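Local coordinates for protein peroxisomal acyl-CoA oxidase 1A (Solanum lycopersicum, PDB 2FON) that probably oxidises fatty acyl-CoA to the enoyl-CoA in peroxisomal beta-oxidation, using bound FAD as its redox cofactor, at residues D113-H121 with G251-G259; K192-K200 with T240-F248. All coordinates share one frame; numbering follows the deposited sequence.

Contact 1 of 2, residues D113-H121 with G251-G259. With FAD (flavin-adenine dinucleotide), chain E.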
# COMPACT_ATOMS: atom_id res chain seq x y z
N ASP B 113 8.46 -19.57 8.09
CA ASP B 113 8.03 -18.33 7.47
C ASP B 113 7.36 -18.48 6.13
O ASP B 113 7.70 -17.79 5.21
CB ASP B 113 9.21 -17.36 7.36
CG ASP B 113 8.80 -15.94 6.93
OD1 ASP B 113 7.76 -15.40 7.38
OD2 ASP B 113 9.58 -15.33 6.17
N GLU B 114 6.39 -19.37 6.01
CA GLU B 114 5.72 -19.60 4.75
C GLU B 114 4.25 -19.91 5.00
O GLU B 114 3.95 -20.89 5.67
CB GLU B 114 6.39 -20.82 4.12
CG GLU B 114 5.67 -21.48 2.97
CD GLU B 114 6.65 -22.26 2.08
OE1 GLU B 114 7.82 -22.48 2.54
OE2 GLU B 114 6.24 -22.65 0.93
N PRO B 115 3.33 -19.11 4.46
CA PRO B 115 1.94 -19.51 4.73
C PRO B 115 1.69 -20.93 4.20
O PRO B 115 2.16 -21.29 3.12
CB PRO B 115 1.12 -18.48 3.92
CG PRO B 115 2.04 -17.30 3.73
CD PRO B 115 3.40 -17.93 3.58
N ALA B 116 0.98 -21.75 4.96
CA ALA B 116 0.63 -23.11 4.54
C ALA B 116 -0.48 -23.60 5.43
O ALA B 116 -0.69 -23.05 6.52
CB ALA B 116 1.85 -24.03 4.70
N PHE B 117 -1.15 -24.67 5.01
CA PHE B 117 -2.25 -25.30 5.75
C PHE B 117 -1.98 -25.51 7.25
O PHE B 117 -2.87 -25.28 8.08
CB PHE B 117 -2.63 -26.65 5.11
CG PHE B 117 -1.57 -27.70 5.24
CD1 PHE B 117 -1.68 -28.72 6.22
CD2 PHE B 117 -0.45 -27.69 4.42
CE1 PHE B 117 -0.71 -29.71 6.37
CE2 PHE B 117 0.56 -28.69 4.58
CZ PHE B 117 0.42 -29.69 5.55
N THR B 118 -0.77 -25.94 7.61
CA THR B 118 -0.47 -26.16 9.01
C THR B 118 -0.91 -24.96 9.91
O THR B 118 -1.41 -25.12 11.03
CB THR B 118 1.03 -26.63 9.23
OG1 THR B 118 1.93 -25.82 8.46
CG2 THR B 118 1.20 -28.05 8.78
N ASP B 119 -0.77 -23.76 9.39
CA ASP B 119 -1.30 -22.58 10.05
C ASP B 119 -2.79 -22.67 10.44
O ASP B 119 -3.14 -22.30 11.55
CB ASP B 119 -1.06 -21.33 9.19
CG ASP B 119 0.47 -20.96 9.05
OD1 ASP B 119 1.32 -21.30 9.97
OD2 ASP B 119 0.78 -20.30 8.00
N LEU B 120 -3.66 -23.18 9.56
CA LEU B 120 -5.07 -23.29 9.93
C LEU B 120 -5.45 -24.52 10.82
O LEU B 120 -6.29 -24.42 11.77
CB LEU B 120 -5.94 -23.12 8.69
CG LEU B 120 -5.72 -21.61 8.51
CD1 LEU B 120 -4.94 -21.19 7.23
CD2 LEU B 120 -6.98 -20.74 8.80
N HIS B 121 -4.78 -25.65 10.55
CA HIS B 121 -5.02 -26.86 11.29
C HIS B 121 -4.75 -26.56 12.78
O HIS B 121 -5.67 -26.61 13.58
CB HIS B 121 -4.15 -27.95 10.70
CG HIS B 121 -4.06 -29.20 11.51
ND1 HIS B 121 -4.90 -30.28 11.31
CD2 HIS B 121 -3.22 -29.55 12.50
CE1 HIS B 121 -4.60 -31.23 12.17
NE2 HIS B 121 -3.59 -30.82 12.91
N GLY B 251 5.01 -15.64 -4.57
CA GLY B 251 5.04 -16.40 -3.36
C GLY B 251 3.91 -15.87 -2.50
O GLY B 251 2.74 -16.01 -2.87
N ALA B 252 4.24 -15.24 -1.36
CA ALA B 252 3.24 -14.76 -0.40
C ALA B 252 2.29 -15.85 -0.01
O ALA B 252 2.71 -16.87 0.50
CB ALA B 252 2.48 -13.63 -0.95
N TYR B 253 0.99 -15.65 -0.25
CA TYR B 253 -0.03 -16.64 0.18
C TYR B 253 -0.26 -17.68 -0.89
O TYR B 253 -1.03 -18.59 -0.69
CB TYR B 253 -1.35 -15.98 0.52
CG TYR B 253 -1.64 -15.90 1.95
CD1 TYR B 253 -1.12 -14.87 2.72
CD2 TYR B 253 -2.46 -16.84 2.55
CE1 TYR B 253 -1.38 -14.79 4.09
CE2 TYR B 253 -2.76 -16.78 3.90
CZ TYR B 253 -2.21 -15.75 4.67
OH TYR B 253 -2.48 -15.69 6.04
N ASN B 254 0.40 -17.55 -2.02
CA ASN B 254 0.26 -18.52 -3.11
C ASN B 254 0.72 -19.92 -2.76
O ASN B 254 0.41 -20.85 -3.43
CB ASN B 254 0.89 -17.95 -4.41
CG ASN B 254 0.13 -16.73 -4.87
OD1 ASN B 254 -1.07 -16.83 -5.19
ND2 ASN B 254 0.75 -15.56 -4.80
N SER B 255 1.44 -20.04 -1.67
CA SER B 255 1.81 -21.32 -1.15
C SER B 255 0.72 -21.84 -0.27
O SER B 255 0.80 -22.95 0.21
CB SER B 255 3.07 -21.17 -0.30
OG SER B 255 2.82 -20.31 0.79
N MET B 256 -0.31 -21.05 -0.03
CA MET B 256 -1.47 -21.47 0.79
C MET B 256 -2.61 -21.90 -0.16
O MET B 256 -2.94 -21.17 -1.14
CB MET B 256 -1.90 -20.32 1.74
CG MET B 256 -3.18 -20.53 2.49
SD MET B 256 -2.92 -21.63 3.90
CE MET B 256 -2.27 -20.51 5.18
N ASP B 257 -3.18 -23.06 0.09
CA ASP B 257 -4.28 -23.52 -0.77
C ASP B 257 -5.66 -23.07 -0.29
O ASP B 257 -6.40 -23.88 0.25
CB ASP B 257 -4.25 -25.06 -0.96
CG ASP B 257 -4.14 -25.86 0.37
OD1 ASP B 257 -3.29 -25.53 1.27
OD2 ASP B 257 -4.90 -26.84 0.50
N ASN B 258 -6.00 -21.80 -0.49
CA ASN B 258 -7.28 -21.26 -0.08
C ASN B 258 -8.40 -21.86 -0.97
O ASN B 258 -8.33 -21.89 -2.20
CB ASN B 258 -7.27 -19.74 -0.18
CG ASN B 258 -6.24 -19.09 0.74
OD1 ASN B 258 -5.07 -18.88 0.35
ND2 ASN B 258 -6.66 -18.79 1.98
N GLY B 259 -9.46 -22.31 -0.33
CA GLY B 259 -10.39 -23.17 -1.04
C GLY B 259 -11.78 -22.65 -1.35
O GLY B 259 -12.30 -21.72 -0.69
PA FAD E . -16.96 -7.43 3.46
O1A FAD E . -17.60 -7.54 4.79
O2A FAD E . -17.81 -7.98 2.35
O5B FAD E . -16.57 -5.92 3.28
C5B FAD E . -16.56 -5.38 1.98
C4B FAD E . -16.46 -3.85 2.13
O4B FAD E . -17.66 -3.38 2.67
C3B FAD E . -15.37 -3.45 3.12
O3B FAD E . -14.92 -2.23 2.69
C2B FAD E . -16.09 -3.31 4.43
O2B FAD E . -15.58 -2.35 5.30
C1B FAD E . -17.42 -2.79 3.92
N9A FAD E . -18.49 -3.15 4.83
C8A FAD E . -18.99 -4.39 5.06
N7A FAD E . -19.92 -4.28 6.02
C5A FAD E . -20.02 -2.99 6.38
C6A FAD E . -20.85 -2.31 7.28
N6A FAD E . -21.76 -2.98 8.01
N1A FAD E . -20.71 -0.94 7.40
C2A FAD E . -19.76 -0.27 6.69
N3A FAD E . -18.97 -0.94 5.80
C4A FAD E . -19.10 -2.27 5.64
N1 FAD E . -12.26 -17.33 6.04
C2 FAD E . -12.42 -18.54 6.69
O2 FAD E . -13.54 -18.84 7.09
N3 FAD E . -11.34 -19.39 6.91
C4 FAD E . -10.09 -19.01 6.46
O4 FAD E . -9.14 -19.76 6.62
C4X FAD E . -9.91 -17.79 5.79
N5 FAD E . -8.66 -17.41 5.30
C5X FAD E . -8.54 -16.20 4.64
C6 FAD E . -7.32 -15.85 4.14
C7 FAD E . -7.20 -14.69 3.43
C7M FAD E . -5.83 -14.41 2.96
C8 FAD E . -8.30 -13.84 3.23
C8M FAD E . -8.22 -12.52 2.49
C9 FAD E . -9.53 -14.19 3.74
C9A FAD E . -9.65 -15.38 4.45
N10 FAD E . -10.88 -15.79 4.95
C10 FAD E . -11.01 -16.97 5.59
C1' FAD E . -12.12 -14.95 4.82
C2' FAD E . -11.81 -13.79 5.77
O2' FAD E . -11.64 -14.28 7.06
C3' FAD E . -12.85 -12.70 5.94
O3' FAD E . -14.01 -13.16 6.59
C4' FAD E . -13.18 -11.98 4.67
O4' FAD E . -11.98 -11.35 4.17
C5' FAD E . -14.21 -10.98 5.10
O5' FAD E . -14.09 -10.06 4.04
P FAD E . -15.29 -9.66 3.10
O1P FAD E . -14.91 -9.89 1.69
O2P FAD E . -16.62 -10.25 3.52
O3P FAD E . -15.49 -8.12 3.51

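Contact 2 of 2, residues K192-K200 with T240-F248. With FAD (flavin-adenine dinucleotide), chain E.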
# COMPACT_ATOMS: atom_id res chain seq x y z
N LYS B 192 -18.36 -22.22 -0.02
CA LYS B 192 -17.24 -21.72 0.84
C LYS B 192 -16.07 -21.21 -0.03
O LYS B 192 -15.83 -21.77 -1.10
CB LYS B 192 -16.72 -22.81 1.78
CG LYS B 192 -17.72 -23.31 2.76
CD LYS B 192 -18.30 -22.22 3.63
CE LYS B 192 -19.36 -22.79 4.53
NZ LYS B 192 -19.91 -21.77 5.46
N TRP B 193 -15.36 -20.19 0.42
CA TRP B 193 -14.38 -19.52 -0.42
C TRP B 193 -13.44 -18.86 0.53
O TRP B 193 -13.91 -18.14 1.39
CB TRP B 193 -15.10 -18.40 -1.18
CG TRP B 193 -14.33 -17.77 -2.27
CD1 TRP B 193 -13.50 -16.71 -2.16
CD2 TRP B 193 -14.32 -18.16 -3.65
NE1 TRP B 193 -12.96 -16.42 -3.38
CE2 TRP B 193 -13.45 -17.29 -4.31
CE3 TRP B 193 -14.95 -19.19 -4.39
CZ2 TRP B 193 -13.19 -17.39 -5.67
CZ3 TRP B 193 -14.69 -19.28 -5.76
CH2 TRP B 193 -13.82 -18.39 -6.38
N TRP B 194 -12.13 -19.07 0.38
CA TRP B 194 -11.05 -18.47 1.25
C TRP B 194 -10.36 -19.36 2.26
O TRP B 194 -9.18 -19.12 2.51
CB TRP B 194 -11.42 -17.15 2.02
CG TRP B 194 -11.38 -15.98 1.12
CD1 TRP B 194 -12.41 -15.20 0.76
CD2 TRP B 194 -10.23 -15.52 0.37
NE1 TRP B 194 -11.99 -14.26 -0.17
CE2 TRP B 194 -10.66 -14.44 -0.42
CE3 TRP B 194 -8.90 -15.91 0.31
CZ2 TRP B 194 -9.81 -13.76 -1.29
CZ3 TRP B 194 -8.05 -15.24 -0.55
CH2 TRP B 194 -8.50 -14.18 -1.34
N PRO B 195 -11.06 -20.36 2.85
CA PRO B 195 -10.52 -21.06 4.00
C PRO B 195 -9.20 -21.75 3.66
O PRO B 195 -9.12 -22.60 2.74
CB PRO B 195 -11.61 -22.11 4.32
CG PRO B 195 -12.85 -21.56 3.68
CD PRO B 195 -12.37 -20.89 2.46
N GLY B 196 -8.14 -21.38 4.38
CA GLY B 196 -6.86 -21.91 3.98
C GLY B 196 -6.70 -23.39 4.32
O GLY B 196 -7.14 -23.81 5.39
N GLY B 197 -6.08 -24.17 3.44
CA GLY B 197 -5.74 -25.54 3.72
C GLY B 197 -6.79 -26.43 3.13
O GLY B 197 -6.70 -27.67 3.15
N LEU B 198 -7.79 -25.80 2.54
CA LEU B 198 -8.96 -26.53 2.09
C LEU B 198 -8.83 -26.88 0.64
O LEU B 198 -9.27 -27.91 0.22
CB LEU B 198 -10.16 -25.64 2.32
CG LEU B 198 -11.46 -25.97 1.64
CD1 LEU B 198 -12.07 -27.15 2.28
CD2 LEU B 198 -12.36 -24.70 1.74
N GLY B 199 -8.23 -25.99 -0.13
CA GLY B 199 -8.02 -26.20 -1.55
C GLY B 199 -7.67 -27.63 -1.89
O GLY B 199 -8.41 -28.26 -2.61
N LYS B 200 -6.56 -28.13 -1.34
CA LYS B 200 -5.91 -29.39 -1.77
C LYS B 200 -5.51 -30.30 -0.61
O LYS B 200 -5.62 -31.51 -0.70
CB LYS B 200 -4.64 -29.07 -2.58
CG LYS B 200 -4.87 -28.30 -3.89
CD LYS B 200 -5.47 -29.18 -4.95
CE LYS B 200 -6.70 -28.52 -5.54
NZ LYS B 200 -7.45 -29.38 -6.54
N THR B 240 -17.46 -30.91 -3.65
CA THR B 240 -16.69 -30.27 -4.73
C THR B 240 -15.65 -29.34 -4.04
O THR B 240 -16.01 -28.49 -3.24
CB THR B 240 -17.66 -29.43 -5.66
OG1 THR B 240 -18.47 -30.32 -6.45
CG2 THR B 240 -16.89 -28.55 -6.63
N VAL B 241 -14.36 -29.54 -4.29
CA VAL B 241 -13.34 -28.74 -3.61
C VAL B 241 -12.23 -28.34 -4.55
O VAL B 241 -11.77 -29.17 -5.30
CB VAL B 241 -12.53 -29.51 -2.56
CG1 VAL B 241 -12.42 -28.68 -1.30
CG2 VAL B 241 -13.05 -30.93 -2.31
N GLY B 242 -11.76 -27.12 -4.44
CA GLY B 242 -10.51 -26.78 -5.08
C GLY B 242 -9.95 -25.49 -4.54
O GLY B 242 -10.42 -24.94 -3.53
N ASP B 243 -8.95 -25.00 -5.25
CA ASP B 243 -8.23 -23.77 -4.94
C ASP B 243 -8.92 -22.65 -5.71
O ASP B 243 -9.55 -22.90 -6.79
CB ASP B 243 -6.76 -23.93 -5.40
CG ASP B 243 -5.83 -22.87 -4.80
OD1 ASP B 243 -5.59 -22.95 -3.55
OD2 ASP B 243 -5.35 -21.97 -5.58
N ILE B 244 -8.78 -21.43 -5.19
CA ILE B 244 -9.49 -20.26 -5.69
C ILE B 244 -8.72 -19.44 -6.69
O ILE B 244 -9.37 -18.72 -7.45
CB ILE B 244 -10.00 -19.27 -4.60
CG1 ILE B 244 -8.88 -18.62 -3.84
CG2 ILE B 244 -10.86 -19.94 -3.61
CD1 ILE B 244 -9.39 -17.77 -2.70
N GLY B 245 -7.38 -19.52 -6.70
CA GLY B 245 -6.60 -18.69 -7.59
C GLY B 245 -5.39 -17.97 -7.03
O GLY B 245 -5.10 -18.02 -5.87
N MET B 246 -4.65 -17.29 -7.87
CA MET B 246 -3.52 -16.62 -7.37
C MET B 246 -3.99 -15.44 -6.56
O MET B 246 -5.02 -14.81 -6.87
CB MET B 246 -2.62 -16.19 -8.49
CG MET B 246 -1.83 -17.34 -9.03
SD MET B 246 -0.25 -16.75 -9.74
CE MET B 246 0.71 -16.21 -8.32
N LYS B 247 -3.21 -15.17 -5.53
CA LYS B 247 -3.31 -13.97 -4.80
C LYS B 247 -2.10 -13.06 -5.01
O LYS B 247 -1.04 -13.45 -5.56
CB LYS B 247 -3.44 -14.29 -3.31
CG LYS B 247 -4.46 -15.36 -2.92
CD LYS B 247 -3.94 -16.75 -3.08
CE LYS B 247 -4.28 -17.59 -1.90
NZ LYS B 247 -3.96 -19.04 -2.17
N PHE B 248 -2.28 -11.87 -4.47
CA PHE B 248 -1.38 -10.78 -4.50
C PHE B 248 0.00 -11.19 -4.15
O PHE B 248 0.19 -11.85 -3.12
CB PHE B 248 -1.90 -9.78 -3.46
CG PHE B 248 -1.27 -8.41 -3.52
CD1 PHE B 248 -1.48 -7.51 -2.49
CD2 PHE B 248 -0.49 -8.00 -4.61
CE1 PHE B 248 -0.93 -6.26 -2.52
CE2 PHE B 248 0.07 -6.74 -4.64
CZ PHE B 248 -0.14 -5.86 -3.59
PA FAD E . -16.96 -7.43 3.46
O1A FAD E . -17.60 -7.54 4.79
O2A FAD E . -17.81 -7.98 2.35
O5B FAD E . -16.57 -5.92 3.28
C5B FAD E . -16.56 -5.38 1.98
C4B FAD E . -16.46 -3.85 2.13
O4B FAD E . -17.66 -3.38 2.67
C3B FAD E . -15.37 -3.45 3.12
O3B FAD E . -14.92 -2.23 2.69
C2B FAD E . -16.09 -3.31 4.43
O2B FAD E . -15.58 -2.35 5.30
C1B FAD E . -17.42 -2.79 3.92
N9A FAD E . -18.49 -3.15 4.83
C8A FAD E . -18.99 -4.39 5.06
N7A FAD E . -19.92 -4.28 6.02
C5A FAD E . -20.02 -2.99 6.38
C6A FAD E . -20.85 -2.31 7.28
N6A FAD E . -21.76 -2.98 8.01
N1A FAD E . -20.71 -0.94 7.40
C2A FAD E . -19.76 -0.27 6.69
N3A FAD E . -18.97 -0.94 5.80
C4A FAD E . -19.10 -2.27 5.64
N1 FAD E . -12.26 -17.33 6.04
C2 FAD E . -12.42 -18.54 6.69
O2 FAD E . -13.54 -18.84 7.09
N3 FAD E . -11.34 -19.39 6.91
C4 FAD E . -10.09 -19.01 6.46
O4 FAD E . -9.14 -19.76 6.62
C4X FAD E . -9.91 -17.79 5.79
N5 FAD E . -8.66 -17.41 5.30
C5X FAD E . -8.54 -16.20 4.64
C6 FAD E . -7.32 -15.85 4.14
C7 FAD E . -7.20 -14.69 3.43
C7M FAD E . -5.83 -14.41 2.96
C8 FAD E . -8.30 -13.84 3.23
C8M FAD E . -8.22 -12.52 2.49
C9 FAD E . -9.53 -14.19 3.74
C9A FAD E . -9.65 -15.38 4.45
N10 FAD E . -10.88 -15.79 4.95
C10 FAD E . -11.01 -16.97 5.59
C1' FAD E . -12.12 -14.95 4.82
C2' FAD E . -11.81 -13.79 5.77
O2' FAD E . -11.64 -14.28 7.06
C3' FAD E . -12.85 -12.70 5.94
O3' FAD E . -14.01 -13.16 6.59
C4' FAD E . -13.18 -11.98 4.67
O4' FAD E . -11.98 -11.35 4.17
C5' FAD E . -14.21 -10.98 5.10
O5' FAD E . -14.09 -10.06 4.04
P FAD E . -15.29 -9.66 3.10
O1P FAD E . -14.91 -9.89 1.69
O2P FAD E . -16.62 -10.25 3.52
O3P FAD E . -15.49 -8.12 3.51

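Contact 1 of 2, residues D113-H121 with G251-G259
The Tyr253 ring lies between Pro115 on one face and the flavin dimethylbenzene edge on the other. Pro115 CB stands over the ring centre, 4.1 Å from the centroid of Tyr253 and only 6° off its normal, a CH-pi contact; FAD C7M covers the opposite face nearer the rim, 4.0 Å from Tyr253 CE2. In the acyl-CoA oxidase fold this is where the N-terminal helical region, at the loop leading into helix 118-132, meets the middle beta region beside the flavin. Tyr423 of the second subunit also packs on Tyr253. Ser255 OG donates to Pro115 O at 2.6 Å, the one hydrogen bond across the contact, reaching the oxygen 19° out of the carbonyl plane. A chi1 of 62° sets Ser255 OG between its own backbone N and carbonyl carbon, turned to Pro115 O. An alanine here would lose this bond and would probably leave Pro115 O without its donor, weakening the hold of the Pro115 loop on the Ser255 loop. Glu114 OE2 passes Ser255 CB, but its hydrogen bond goes to Thr84 of helix 77-97. Met256 fills the angle between loop and helix: the bend at chi2 lays SD 3.5 Å from Ala116 C, and the further bend at chi3 turns CE toward Leu120 of helix 118-132. There Met256 CE meets Leu120 CD1 at 3.4 Å, the two side chains crossing at about a right angle, while the other Leu120 branch, CD2, lies 3.2 Å from FAD O4.

Contact 2 of 2, residues K192-K200 with T240-F248
The flavin-binding pocket of the middle beta region is lined here by strand 192-196, whose tryptophans are backed by Ile244, just past the end of strand 239-243. These are the two outer strands of a three-stranded antiparallel sheet, each paired with strand 258-263 rather than with the other. The Trp194 indole is held between cofactor and protein: FAD C9 lies over one face, offset toward the rim, and Ile244 CD1 over the opposite face, 3.7 Å from the centroid of its six-membered ring. Trp193 CD1 shares the isoleucine side, and Lys247 CG comes to the edge, 4.3 Å from Trp194 CZ3. The second branch of Ile244 serves the other indole, with CG2 3.9 Å from the centroid of the Trp193 six-membered ring, 15° off the normal. In Ile244, chi1 at 65° sends CG2 to Trp193 and puts CG1 between the backbone N and carbonyl carbon; the extended chi2 then carries CD1 to Trp194. His421 of the second subunit meets both indole rings. At the end of the type II turn Pro195-Leu198, Leu198 CD1 packs on Val241 CG1 at 3.9 Å. Glycines allow close backbone approach next to it: Gly199 CA-H points at Gly242 O, 3.4 Å from CA, and Gly242 CA lies 3.6 Å from Gly199 O. Lys200 passes alongside, its NZ bonded to Ser660 O of the second subunit. No conventional hydrogen bond joins the two segments; the contact rests on CH-pi, CA-H...O and apolar packing. Toward the cofactor, Gly196 N donates to FAD O4 at 2.9 Å and 158°, which would probably draw electron density toward that carbonyl and help the ring accept negative charge on reduction.

Contact 2 is nested along the chain inside the loop closed by contact 1, and their centres lie 10 Å apart. Both flank the same isoalloxazine: contact 1 brings Leu120, Tyr253 and Asn258 to it, contact 2 Trp194, Pro195 and Gly196. Strand 258-263, which residues 251-259 of contact 1 lead into, runs between the two outer strands of contact 2. Two bonds tie the contacts directly: Asn258 ND2 to Trp194 O, 2.6 Å, and Lys247 N to Asn254 OD1, 2.7 Å. Lys247 NZ adds a third, to Met256 O. The second subunit touches both contacts and supplies Arg329, which is hydrogen-bonded to FAD, so the site is completed across the dimer.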